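Local coordinates for periplasmic sugar-binding domain protein (Pseudomonas fluorescens Pf-5, PDB 3H75), which probably binds a carbohydrate in the periplasm and belongs to the bacterial solute-binding protein 2 family, at residues A[20-25]-A[91-96]; A[26-31]-A[317-322]; A[48-53]-A[72-77]; A[86-91]-A[274-279]; A[116-121]-A[267-272]. All coordinates share one frame; numbering follows the deposited sequence.

Contact 1 (A[20-25]-A[91-96])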
# COMPACT_ATOMS: atom_id res chain seq x y z
N VAL A 20 -9.54 -4.19 -2.85
CA VAL A 20 -10.40 -5.33 -2.61
C VAL A 20 -9.59 -6.37 -1.83
O VAL A 20 -10.09 -7.01 -0.91
CB VAL A 20 -10.90 -5.95 -3.93
CG1 VAL A 20 -11.58 -7.29 -3.67
CG2 VAL A 20 -11.89 -4.99 -4.61
N SER A 21 -8.31 -6.52 -2.18
CA SER A 21 -7.46 -7.47 -1.47
C SER A 21 -7.27 -7.04 -0.02
O SER A 21 -7.21 -7.88 0.89
CB SER A 21 -6.10 -7.58 -2.17
OG SER A 21 -6.24 -8.23 -3.42
N TYR A 22 -7.19 -5.73 0.20
CA TYR A 22 -7.03 -5.17 1.53
C TYR A 22 -8.29 -5.54 2.33
O TYR A 22 -8.20 -5.99 3.47
CB TYR A 22 -6.90 -3.65 1.42
CG TYR A 22 -6.41 -2.92 2.65
CD1 TYR A 22 -5.08 -2.51 2.76
CD2 TYR A 22 -7.30 -2.56 3.67
CE1 TYR A 22 -4.64 -1.76 3.85
CE2 TYR A 22 -6.87 -1.80 4.76
CZ TYR A 22 -5.54 -1.40 4.84
OH TYR A 22 -5.13 -0.60 5.88
N SER A 23 -9.45 -5.35 1.71
CA SER A 23 -10.73 -5.68 2.34
C SER A 23 -10.87 -7.16 2.64
O SER A 23 -11.29 -7.54 3.74
CB SER A 23 -11.89 -5.24 1.44
OG SER A 23 -11.98 -3.83 1.37
N GLN A 24 -10.53 -8.01 1.68
CA GLN A 24 -10.65 -9.44 1.87
C GLN A 24 -9.78 -9.95 3.00
O GLN A 24 -10.19 -10.84 3.75
CB GLN A 24 -10.31 -10.19 0.57
CG GLN A 24 -11.25 -9.85 -0.58
CD GLN A 24 -12.71 -10.11 -0.25
OE1 GLN A 24 -13.11 -11.25 -0.02
NE2 GLN A 24 -13.50 -9.04 -0.21
N PHE A 25 -8.58 -9.39 3.14
CA PHE A 25 -7.68 -9.80 4.21
C PHE A 25 -8.31 -9.41 5.55
O PHE A 25 -8.27 -10.18 6.52
CB PHE A 25 -6.31 -9.14 4.05
CG PHE A 25 -5.23 -9.78 4.89
CD1 PHE A 25 -4.73 -11.04 4.57
CD2 PHE A 25 -4.72 -9.13 6.02
CE1 PHE A 25 -3.74 -11.65 5.36
CE2 PHE A 25 -3.73 -9.72 6.81
CZ PHE A 25 -3.25 -10.99 6.48
N ILE A 91 -6.39 5.55 12.56
CA ILE A 91 -5.87 6.09 11.30
C ILE A 91 -4.81 5.15 10.74
O ILE A 91 -3.85 4.82 11.42
CB ILE A 91 -5.23 7.47 11.54
CG1 ILE A 91 -6.22 8.39 12.26
CG2 ILE A 91 -4.77 8.07 10.22
CD1 ILE A 91 -7.50 8.62 11.51
N VAL A 92 -4.98 4.74 9.48
CA VAL A 92 -4.02 3.81 8.91
C VAL A 92 -3.31 4.23 7.64
O VAL A 92 -3.68 5.22 6.99
CB VAL A 92 -4.68 2.44 8.63
CG1 VAL A 92 -5.21 1.85 9.93
CG2 VAL A 92 -5.81 2.59 7.61
N ASN A 93 -2.26 3.46 7.33
CA ASN A 93 -1.42 3.61 6.14
C ASN A 93 -0.38 4.73 6.13
O ASN A 93 0.71 4.54 5.60
CB ASN A 93 -2.30 3.66 4.89
CG ASN A 93 -2.96 2.33 4.59
OD1 ASN A 93 -2.92 1.40 5.40
ND2 ASN A 93 -3.59 2.22 3.42
N SER A 94 -0.70 5.88 6.70
CA SER A 94 0.26 6.98 6.75
C SER A 94 0.16 7.68 8.10
O SER A 94 -0.90 7.70 8.72
CB SER A 94 0.03 7.99 5.61
OG SER A 94 -1.09 8.80 5.84
N PRO A 95 1.28 8.27 8.56
CA PRO A 95 1.43 8.98 9.84
C PRO A 95 0.52 10.17 10.09
O PRO A 95 0.12 10.88 9.17
CB PRO A 95 2.90 9.41 9.81
CG PRO A 95 3.55 8.41 8.92
CD PRO A 95 2.55 8.26 7.82
N LEU A 96 0.18 10.37 11.36
CA LEU A 96 -0.64 11.50 11.77
C LEU A 96 0.31 12.69 11.74
O LEU A 96 1.47 12.55 12.12
CB LEU A 96 -1.17 11.29 13.20
CG LEU A 96 -2.34 10.32 13.40
CD1 LEU A 96 -2.49 9.98 14.87
CD2 LEU A 96 -3.61 10.95 12.86

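Contact 2 (A[26-31]-A[317-322])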
# COMPACT_ATOMS: atom_id res chain seq x y z
N MSE A 26 -8.89 -8.21 5.61
CA MSE A 26 -9.53 -7.74 6.83
C MSE A 26 -10.72 -8.61 7.19
O MSE A 26 -10.92 -8.94 8.36
CB MSE A 26 -10.03 -6.30 6.67
CG MSE A 26 -8.96 -5.24 6.62
SE MSE A 26 -9.75 -3.47 6.45
CE MSE A 26 -10.42 -3.27 8.25
N GLN A 27 -11.52 -8.98 6.20
CA GLN A 27 -12.69 -9.81 6.45
C GLN A 27 -12.28 -11.16 7.02
O GLN A 27 -12.96 -11.70 7.90
CB GLN A 27 -13.51 -9.97 5.18
CG GLN A 27 -14.01 -8.64 4.64
CD GLN A 27 -14.98 -8.79 3.49
OE1 GLN A 27 -14.73 -9.53 2.55
NE2 GLN A 27 -16.08 -8.05 3.56
N ALA A 28 -11.16 -11.70 6.55
CA ALA A 28 -10.68 -12.97 7.06
C ALA A 28 -10.33 -12.77 8.53
O ALA A 28 -10.64 -13.61 9.37
CB ALA A 28 -9.45 -13.42 6.27
N ALA A 29 -9.69 -11.65 8.84
CA ALA A 29 -9.31 -11.34 10.21
C ALA A 29 -10.54 -11.13 11.08
O ALA A 29 -10.58 -11.59 12.22
CB ALA A 29 -8.42 -10.10 10.25
N ALA A 30 -11.54 -10.43 10.55
CA ALA A 30 -12.77 -10.17 11.29
C ALA A 30 -13.48 -11.46 11.66
O ALA A 30 -13.98 -11.61 12.78
CB ALA A 30 -13.70 -9.28 10.47
N ARG A 31 -13.54 -12.40 10.72
CA ARG A 31 -14.19 -13.68 10.99
C ARG A 31 -13.47 -14.47 12.07
O ARG A 31 -14.09 -15.03 12.97
CB ARG A 31 -14.27 -14.52 9.71
CG ARG A 31 -15.25 -14.00 8.67
CD ARG A 31 -15.47 -15.02 7.56
NE ARG A 31 -14.29 -15.23 6.74
CZ ARG A 31 -13.89 -14.42 5.76
NH1 ARG A 31 -14.60 -13.33 5.48
NH2 ARG A 31 -12.80 -14.69 5.06
N VAL A 317 -4.09 -17.47 7.69
CA VAL A 317 -3.50 -16.73 8.79
C VAL A 317 -4.28 -16.94 10.08
O VAL A 317 -5.50 -16.84 10.11
CB VAL A 317 -3.47 -15.22 8.48
CG1 VAL A 317 -2.83 -14.45 9.63
CG2 VAL A 317 -2.69 -14.98 7.19
N ASP A 318 -3.56 -17.26 11.15
CA ASP A 318 -4.19 -17.48 12.45
C ASP A 318 -4.20 -16.16 13.21
O ASP A 318 -3.34 -15.91 14.05
CB ASP A 318 -3.44 -18.55 13.24
CG ASP A 318 -3.97 -18.72 14.64
OD1 ASP A 318 -5.21 -18.61 14.82
OD2 ASP A 318 -3.16 -18.97 15.56
N PHE A 319 -5.18 -15.32 12.90
CA PHE A 319 -5.30 -14.01 13.53
C PHE A 319 -5.51 -14.09 15.04
O PHE A 319 -4.84 -13.40 15.80
CB PHE A 319 -6.45 -13.24 12.88
CG PHE A 319 -6.19 -12.88 11.44
CD1 PHE A 319 -5.35 -11.81 11.12
CD2 PHE A 319 -6.77 -13.60 10.41
CE1 PHE A 319 -5.10 -11.48 9.79
CE2 PHE A 319 -6.53 -13.27 9.08
CZ PHE A 319 -5.69 -12.21 8.77
N ARG A 320 -6.44 -14.94 15.48
CA ARG A 320 -6.69 -15.06 16.91
C ARG A 320 -5.39 -15.41 17.62
O ARG A 320 -5.15 -14.98 18.75
CB ARG A 320 -7.74 -16.14 17.19
CG ARG A 320 -8.19 -16.20 18.64
CD ARG A 320 -9.34 -17.18 18.83
NE ARG A 320 -10.56 -16.75 18.15
CZ ARG A 320 -11.27 -15.68 18.49
NH1 ARG A 320 -10.89 -14.92 19.51
NH2 ARG A 320 -12.36 -15.37 17.81
N GLY A 321 -4.53 -16.16 16.93
CA GLY A 321 -3.25 -16.54 17.50
C GLY A 321 -2.29 -15.37 17.64
O GLY A 321 -1.33 -15.43 18.40
N LEU A 322 -2.55 -14.29 16.89
CA LEU A 322 -1.70 -13.11 16.95
C LEU A 322 -2.10 -12.21 18.11
O LEU A 322 -1.34 -11.34 18.52
CB LEU A 322 -1.80 -12.33 15.64
CG LEU A 322 -1.25 -13.04 14.41
CD1 LEU A 322 -1.48 -12.18 13.18
CD2 LEU A 322 0.23 -13.32 14.59

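Contact 3 (A[48-53]-A[72-77])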
# COMPACT_ATOMS: atom_id res chain seq x y z
N ASN A 48 -16.83 11.17 -0.56
CA ASN A 48 -17.76 10.15 -0.11
C ASN A 48 -17.34 9.62 1.25
O ASN A 48 -18.17 9.26 2.08
CB ASN A 48 -17.85 9.00 -1.11
CG ASN A 48 -18.53 9.41 -2.40
OD1 ASN A 48 -19.33 10.34 -2.42
ND2 ASN A 48 -18.22 8.70 -3.48
N THR A 49 -16.03 9.55 1.48
CA THR A 49 -15.51 9.08 2.76
C THR A 49 -15.93 10.06 3.85
O THR A 49 -16.37 9.66 4.93
CB THR A 49 -13.97 8.99 2.73
OG1 THR A 49 -13.57 8.02 1.74
CG2 THR A 49 -13.42 8.57 4.09
N LEU A 50 -15.82 11.35 3.56
CA LEU A 50 -16.20 12.37 4.52
C LEU A 50 -17.68 12.28 4.84
O LEU A 50 -18.08 12.35 6.00
CB LEU A 50 -15.87 13.76 3.97
CG LEU A 50 -16.27 14.95 4.84
CD1 LEU A 50 -15.53 14.92 6.17
CD2 LEU A 50 -15.94 16.24 4.09
N GLN A 51 -18.51 12.13 3.81
CA GLN A 51 -19.95 12.05 4.01
C GLN A 51 -20.33 10.79 4.78
O GLN A 51 -21.24 10.83 5.61
CB GLN A 51 -20.67 12.08 2.66
CG GLN A 51 -22.11 12.56 2.75
CD GLN A 51 -22.22 13.94 3.38
OE1 GLN A 51 -21.45 14.84 3.06
NE2 GLN A 51 -23.20 14.12 4.27
N GLN A 52 -19.64 9.69 4.51
CA GLN A 52 -19.91 8.43 5.21
C GLN A 52 -19.62 8.59 6.70
O GLN A 52 -20.38 8.11 7.53
CB GLN A 52 -19.07 7.30 4.62
CG GLN A 52 -19.54 6.88 3.23
CD GLN A 52 -18.50 6.07 2.48
OE1 GLN A 52 -17.34 6.01 2.88
NE2 GLN A 52 -18.92 5.45 1.38
N ALA A 53 -18.52 9.27 7.02
CA ALA A 53 -18.16 9.50 8.42
C ALA A 53 -19.15 10.49 9.05
O ALA A 53 -19.65 10.25 10.15
CB ALA A 53 -16.74 10.04 8.51
N GLN A 72 -4.48 14.52 3.83
CA GLN A 72 -4.36 15.88 4.35
C GLN A 72 -5.60 16.77 4.32
O GLN A 72 -5.59 17.86 4.90
CB GLN A 72 -3.21 16.61 3.64
CG GLN A 72 -3.30 16.55 2.12
CD GLN A 72 -2.21 17.35 1.45
OE1 GLN A 72 -1.99 17.23 0.24
NE2 GLN A 72 -1.51 18.18 2.22
N TYR A 73 -6.67 16.32 3.67
CA TYR A 73 -7.86 17.14 3.60
C TYR A 73 -9.11 16.56 4.26
O TYR A 73 -9.81 17.26 4.99
CB TYR A 73 -8.16 17.49 2.13
CG TYR A 73 -7.08 18.34 1.49
CD1 TYR A 73 -6.80 19.62 1.96
CD2 TYR A 73 -6.32 17.85 0.42
CE1 TYR A 73 -5.79 20.40 1.39
CE2 TYR A 73 -5.31 18.62 -0.16
CZ TYR A 73 -5.05 19.89 0.34
OH TYR A 73 -4.05 20.65 -0.22
N VAL A 74 -9.39 15.29 4.02
CA VAL A 74 -10.58 14.66 4.60
C VAL A 74 -10.38 14.15 6.02
O VAL A 74 -11.25 14.31 6.87
CB VAL A 74 -11.08 13.50 3.71
CG1 VAL A 74 -12.24 12.80 4.39
CG2 VAL A 74 -11.50 14.05 2.36
N ALA A 75 -9.23 13.54 6.29
CA ALA A 75 -8.95 13.01 7.62
C ALA A 75 -9.10 14.05 8.73
O ALA A 75 -9.71 13.78 9.76
CB ALA A 75 -7.55 12.40 7.66
N PRO A 76 -8.55 15.26 8.53
CA PRO A 76 -8.68 16.29 9.57
C PRO A 76 -10.14 16.63 9.88
O PRO A 76 -10.51 16.80 11.03
CB PRO A 76 -7.92 17.47 8.98
CG PRO A 76 -6.85 16.81 8.17
CD PRO A 76 -7.63 15.71 7.47
N GLN A 77 -10.95 16.72 8.83
CA GLN A 77 -12.37 17.04 9.01
C GLN A 77 -13.08 15.93 9.78
O GLN A 77 -13.93 16.20 10.62
CB GLN A 77 -13.04 17.27 7.66
CG GLN A 77 -12.36 18.32 6.79
CD GLN A 77 -13.22 18.78 5.63
OE1 GLN A 77 -12.72 19.36 4.66
NE2 GLN A 77 -14.52 18.53 5.72

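Contact 4 (A[86-91]-A[274-279])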
# COMPACT_ATOMS: atom_id res chain seq x y z
N GLY A 86 -18.05 9.36 20.80
CA GLY A 86 -17.89 8.15 21.59
C GLY A 86 -17.26 7.03 20.79
O GLY A 86 -17.01 5.95 21.31
N ILE A 87 -17.00 7.30 19.51
CA ILE A 87 -16.38 6.31 18.64
C ILE A 87 -14.87 6.46 18.68
O ILE A 87 -14.35 7.58 18.61
CB ILE A 87 -16.84 6.48 17.18
CG1 ILE A 87 -18.36 6.37 17.10
CG2 ILE A 87 -16.18 5.41 16.30
CD1 ILE A 87 -18.91 6.60 15.70
N LYS A 88 -14.17 5.34 18.80
CA LYS A 88 -12.71 5.34 18.83
C LYS A 88 -12.24 5.35 17.38
O LYS A 88 -12.77 4.62 16.55
CB LYS A 88 -12.19 4.10 19.56
CG LYS A 88 -12.50 4.08 21.06
CD LYS A 88 -12.02 2.78 21.70
CE LYS A 88 -12.25 2.79 23.20
NZ LYS A 88 -11.69 1.55 23.83
N LEU A 89 -11.24 6.18 17.08
CA LEU A 89 -10.73 6.27 15.73
C LEU A 89 -9.38 5.60 15.55
O LEU A 89 -8.55 5.60 16.46
CB LEU A 89 -10.58 7.73 15.30
CG LEU A 89 -11.80 8.64 15.34
CD1 LEU A 89 -11.39 10.02 14.86
CD2 LEU A 89 -12.90 8.07 14.48
N PHE A 90 -9.17 5.03 14.37
CA PHE A 90 -7.91 4.39 14.05
C PHE A 90 -7.52 4.84 12.64
O PHE A 90 -8.23 4.57 11.67
CB PHE A 90 -8.04 2.87 14.10
CG PHE A 90 -6.73 2.17 14.32
CD1 PHE A 90 -5.99 2.41 15.47
CD2 PHE A 90 -6.23 1.29 13.37
CE1 PHE A 90 -4.76 1.79 15.68
CE2 PHE A 90 -5.00 0.66 13.56
CZ PHE A 90 -4.26 0.92 14.72
N ILE A 91 -6.39 5.55 12.56
CA ILE A 91 -5.87 6.09 11.30
C ILE A 91 -4.81 5.15 10.74
O ILE A 91 -3.85 4.82 11.42
CB ILE A 91 -5.23 7.47 11.54
CG1 ILE A 91 -6.22 8.39 12.26
CG2 ILE A 91 -4.77 8.07 10.22
CD1 ILE A 91 -7.50 8.62 11.51
N HIS A 274 -8.91 -5.40 18.14
CA HIS A 274 -9.50 -6.50 18.89
C HIS A 274 -8.91 -6.50 20.30
O HIS A 274 -9.63 -6.62 21.29
CB HIS A 274 -9.20 -7.83 18.18
CG HIS A 274 -9.44 -9.04 19.02
ND1 HIS A 274 -8.53 -9.48 19.97
CD2 HIS A 274 -10.46 -9.93 19.05
CE1 HIS A 274 -8.99 -10.59 20.53
NE2 HIS A 274 -10.16 -10.87 19.99
N ASP A 275 -7.59 -6.34 20.37
CA ASP A 275 -6.91 -6.32 21.66
C ASP A 275 -7.21 -5.06 22.45
O ASP A 275 -7.33 -5.11 23.67
CB ASP A 275 -5.40 -6.48 21.46
CG ASP A 275 -5.02 -7.90 21.08
OD1 ASP A 275 -5.92 -8.76 20.99
OD2 ASP A 275 -3.81 -8.17 20.88
N ASP A 276 -7.35 -3.93 21.77
CA ASP A 276 -7.66 -2.69 22.47
C ASP A 276 -9.00 -2.82 23.20
O ASP A 276 -9.14 -2.36 24.33
CB ASP A 276 -7.75 -1.51 21.51
CG ASP A 276 -8.14 -0.21 22.21
OD1 ASP A 276 -7.29 0.35 22.93
OD2 ASP A 276 -9.29 0.23 22.06
N ALA A 277 -9.97 -3.44 22.54
CA ALA A 277 -11.29 -3.62 23.12
C ALA A 277 -11.22 -4.51 24.35
O ALA A 277 -12.06 -4.41 25.24
CB ALA A 277 -12.24 -4.23 22.09
N LEU A 278 -10.22 -5.38 24.40
CA LEU A 278 -10.04 -6.28 25.53
C LEU A 278 -9.23 -5.63 26.64
O LEU A 278 -9.03 -6.23 27.70
CB LEU A 278 -9.36 -7.58 25.08
CG LEU A 278 -10.21 -8.50 24.20
CD1 LEU A 278 -9.37 -9.67 23.72
CD2 LEU A 278 -11.42 -8.99 24.99
N GLY A 279 -8.78 -4.41 26.41
CA GLY A 279 -7.99 -3.71 27.40
C GLY A 279 -6.51 -4.04 27.31
O GLY A 279 -5.71 -3.57 28.12

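Contact 5 (A[116-121]-A[267-272])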
# COMPACT_ATOMS: atom_id res chain seq x y z
N GLY A 116 -5.75 5.88 17.62
CA GLY A 116 -4.49 5.20 17.38
C GLY A 116 -4.20 5.21 15.90
O GLY A 116 -5.00 5.73 15.12
N SER A 117 -3.06 4.67 15.50
CA SER A 117 -2.69 4.63 14.09
C SER A 117 -1.78 3.45 13.79
O SER A 117 -1.20 2.85 14.70
CB SER A 117 -2.00 5.93 13.67
OG SER A 117 -0.74 6.09 14.30
N MSE A 118 -1.66 3.12 12.51
CA MSE A 118 -0.81 2.01 12.09
C MSE A 118 -0.35 2.31 10.68
O MSE A 118 -1.17 2.53 9.79
CB MSE A 118 -1.57 0.70 12.11
CG MSE A 118 -0.73 -0.49 11.67
SE MSE A 118 -1.65 -2.16 11.88
CE MSE A 118 -1.31 -2.46 13.77
N VAL A 119 0.96 2.31 10.47
CA VAL A 119 1.51 2.61 9.15
C VAL A 119 2.55 1.60 8.71
O VAL A 119 3.14 0.89 9.53
CB VAL A 119 2.16 4.00 9.14
CG1 VAL A 119 1.17 5.04 9.63
CG2 VAL A 119 3.41 4.00 10.01
N GLY A 120 2.77 1.55 7.40
CA GLY A 120 3.76 0.66 6.83
C GLY A 120 5.01 1.45 6.49
O GLY A 120 5.30 2.47 7.12
N ASP A 121 5.77 0.98 5.50
CA ASP A 121 7.00 1.66 5.12
C ASP A 121 7.06 2.02 3.64
O ASP A 121 7.91 1.53 2.89
CB ASP A 121 8.22 0.81 5.54
CG ASP A 121 8.20 -0.60 4.97
OD1 ASP A 121 7.12 -1.13 4.64
OD2 ASP A 121 9.30 -1.21 4.88
N GLY A 267 -5.66 -6.12 8.20
CA GLY A 267 -5.84 -7.29 9.05
C GLY A 267 -5.12 -7.13 10.37
O GLY A 267 -5.66 -7.45 11.44
N TRP A 268 -3.89 -6.63 10.32
CA TRP A 268 -3.10 -6.43 11.53
C TRP A 268 -3.79 -5.38 12.38
O TRP A 268 -3.79 -5.46 13.61
CB TRP A 268 -1.69 -5.94 11.18
CG TRP A 268 -0.96 -6.76 10.16
CD1 TRP A 268 -0.06 -6.30 9.24
CD2 TRP A 268 -1.04 -8.18 9.96
NE1 TRP A 268 0.43 -7.33 8.49
CE2 TRP A 268 -0.15 -8.50 8.90
CE3 TRP A 268 -1.77 -9.22 10.57
CZ2 TRP A 268 0.03 -9.81 8.44
CZ3 TRP A 268 -1.59 -10.52 10.11
CH2 TRP A 268 -0.70 -10.80 9.05
N ALA A 269 -4.38 -4.38 11.73
CA ALA A 269 -5.08 -3.31 12.44
C ALA A 269 -6.23 -3.90 13.25
O ALA A 269 -6.48 -3.47 14.38
CB ALA A 269 -5.61 -2.28 11.44
N LEU A 270 -6.94 -4.87 12.68
CA LEU A 270 -8.06 -5.47 13.40
C LEU A 270 -7.57 -6.29 14.60
O LEU A 270 -8.27 -6.37 15.62
CB LEU A 270 -8.91 -6.33 12.46
CG LEU A 270 -9.68 -5.48 11.44
CD1 LEU A 270 -10.50 -6.36 10.52
CD2 LEU A 270 -10.59 -4.49 12.15
N VAL A 271 -6.38 -6.87 14.50
CA VAL A 271 -5.84 -7.62 15.63
C VAL A 271 -5.60 -6.62 16.75
O VAL A 271 -5.93 -6.87 17.91
CB VAL A 271 -4.50 -8.31 15.29
CG1 VAL A 271 -3.88 -8.90 16.56
CG2 VAL A 271 -4.71 -9.40 14.25
N ALA A 272 -5.01 -5.47 16.40
CA ALA A 272 -4.73 -4.43 17.38
C ALA A 272 -6.01 -3.88 18.01
O ALA A 272 -6.07 -3.67 19.22
CB ALA A 272 -3.93 -3.30 16.73

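Contact 1 (A[20-25]-A[91-96])
With its CG swung anti to the backbone nitrogen (chi1 -166°), Y22 sends its ring straight off helix 17-33 toward the strand that carries N93. N93 answers from the other direction: its CG lies anti to its own carbonyl carbon, so the amide reaches back toward the helix. The two CA atoms are 11.4 Å apart, and the tyrosine covers more than half of that gap. What closes it is one hydrogen bond, from Y22 OH to N93 OD1, 3.0 Å long. The hydroxyl comes in well off the C=O direction, with a C=O...O angle of 125°, and sits above the amide plane by a tilt of 28°. Ring and amide are turned steeply against each other, so they do not stack; N93 OD1 approaches the ring obliquely, 3.9 Å from Y22 CE1. The same hydroxyl also touches a methyl, V92 CG2 lying 3.7 Å from Y22 OH. The bond and the methyl hold the hydroxyl end between them, on a buried ring that also meets those of F8 and W19. L265, from helix 265-277, touches all of Y22, V92 and N93. The side chain of N93 is also about 5 Å from a bound glycerol and about 5 Å from a sulfate, both likely carried in from crystallisation, but in a place where small molecules can lodge. A helix tied through a tyrosine to the C-terminal end of a parallel strand is consistent with the ligand-facing edge of a periplasmic binding protein lobe.

Contact 2 (A[26-31]-A[317-322])
A CH-pi contact between A29 and F319 fastens the late 317-322 segment to helix 17-33, one of the helices covering the parallel sheet of this alpha/beta lobe in the periplasmic binding protein fold. The methyl of A29 stands almost exactly over the middle of the phenyl ring: A29 CB is 3.5 Å from the F319 ring centroid, only 6° off the ring normal. The backbone leans in too, with A29 CA 3.4 Å from F319 CD2, so the ring lies flat on the helix surface instead of meeting it with its rim. A28 adds a lighter touch at one end of the ring, its CB 4.1 Å from F319 CE2. The methyl is all the side chain A29 has, and the CA atoms of A29 and F319 come to 5.9 Å of each other. The first torsion of F319 (chi1 -66°) sets its CG anti to the carbonyl carbon and drops the ring toward the helix.

Beyond the two segments, F25 meets F319 edge-to-face, and V271 of helix 265-277 touches it as well. The amide of R320 is hydrogen-bonded to D32 OD2, a polar tie that joins the same two elements close to the phenyl ring. D318 is the centre of an inverse gamma turn, and V317 just before it lies on the far side of the phenyl. There V317 CG1 sits over the ring centre, 3.6 Å above the plane, leaving F319 sandwiched between a methyl of A29 and a methyl of its own segment.

Contact 3 (A[48-53]-A[72-77])
The flat group here is the amide of Q77, and it is L50 that comes against it. A leucine methyl approaches the nitrogen from well off the amide plane, neither squarely over the group nor level with its edge: L50 CD2 lies 3.1 Å from Q77 NE2. That is short for a carbon and a nitrogen, so the exact distance deserves some caution. The other branch is more relaxed, with L50 CD1 3.7 Å from Q77 CB, and the two side chains run at about a right angle to each other. L50 thus lies across the glutamine, touching it near its root and near its end. Q77 is extended beyond CG (chi2 -166°), which is how its amide gets out as far as the leucine methyl.

Deeper in, the contact turns wholly apolar. V74 points CG1 anti to its backbone nitrogen, bringing it 3.8 Å from L50 CB where the two segments come nearest, CA of L50 to CA of V74, 6.1 Å. T49 CG2 adds a looser touch, 4.4 Å from V74 CG1. I78, one turn on from V74, also reaches T49, L50 and A53, while T49 and A53 lean on L9 of strand 5-10. This is the packing of two consecutive helices, 46-58 and 74-82, side by side over one face of the parallel sheet, as in the Rossmann-like lobes of periplasmic binding proteins.

Contact 4 (A[86-91]-A[274-279])
K88 leaves strand 88-93 with its CB pointing toward the end of helix 265-277, and beyond CG the chain runs fully extended in the direction of D276. CD is the first atom to come near, 3.8 Å from D276 OD2. CE passes a little farther off, 4.1 Å from the same oxygen, and the tip then closes in: K88 NZ is 3.3 Å from D276 OD2, a long hydrogen bond that makes the pair a salt bridge. The ammonium meets the oxygen on its syn side, 26° out of the carboxylate plane. D276 comes from the opposite direction, its CG anti to the backbone nitrogen (chi1 177°), so the carboxylate is thrown out from the last turn of the helix toward the strand. Nothing else passes between the two segments, whose nearest CA atoms, those of K88 and A277, are 10.0 Å apart.

OD2 has a second and stronger partner, the hydroxyl of Y65 on the neighbouring strand 65-69, whose side chain K88 also touches. Just past D276 the helix finishes in a Schellman motif, where G279, with positive phi, sends its amide back to the D276 carbonyl, 2.9 Å from N to O. Two residues before D276, H274 ND1 gives D275 OD1 a hydrogen bond of 2.9 Å that keeps to the ring plane.

Since D276 is buried while K88 is partly exposed, the lysine probably offsets a carboxylate that would otherwise be costly to bury. With the tyrosine as the firmer bond, the lysine's share looks mainly electrostatic, at the margin of the lobe.

Contact 5 (A[116-121]-A[267-272])
Van der Waals contact through one selenomethionine does nearly everything here: M118, on strand 115-119, reaches across to W268, A269 and A272 of helix 265-277. The chain leaves the strand with CG anti to the backbone nitrogen (chi1 180°), stays extended to SE, and bends only at its last torsion (chi3 -82°), laying the terminal methyl along the helix. The selenium does the central work. It lies 3.8 Å from W268 CB and 4.0 Å from A269 CB, in the angle between two successive side chains. Past the bend the methyl takes over, M118 CE resting 4.0 Å from A272 CB one turn farther along.

Selenium also comes against polar backbone, M118 SE being 3.5 Å from A269 N; this is proximity, not a hydrogen bond. Likewise M118 CE passes 3.9 Å from W268 O. All four residues are buried, and the axes of 116-119 and 267-272 approach to 9.5 Å.

Only the CB of W268 takes part, for its indole turns away, stacking on F335 and meeting F25 edge-to-face. Strand and helix run roughly antiparallel, 150° between the directions of the two segments. Helix 265-277 thus lies against one face of the parallel sheet, with helix 17-33 beside it touching L270, M67 of strand 65-69 beneath A269 and L270, and strands 88-93 and 289-291 flanking 115-119.

Contacts 1, 2 and 5 are buried; contacts 3 and 4 are only partly so. Contacts 1 and 2 use successive turns of helix 17-33 and meet where F25 packs on F319, while contacts 4 and 5 use helix 265-277. Strand 88-93 serves contact 1 near its end and contact 4 near its start, and it pairs with the strand of contact 5 through backbone bonds such as N93 N to M118 O (2.9 Å). Contact 3 stands apart, on the other face of the same sheet. Chemistry follows place: apolar in contacts 2 and 5, mostly apolar in contact 3, one hydrogen bond at the sheet's C-terminal end in contact 1, a salt bridge in contact 4.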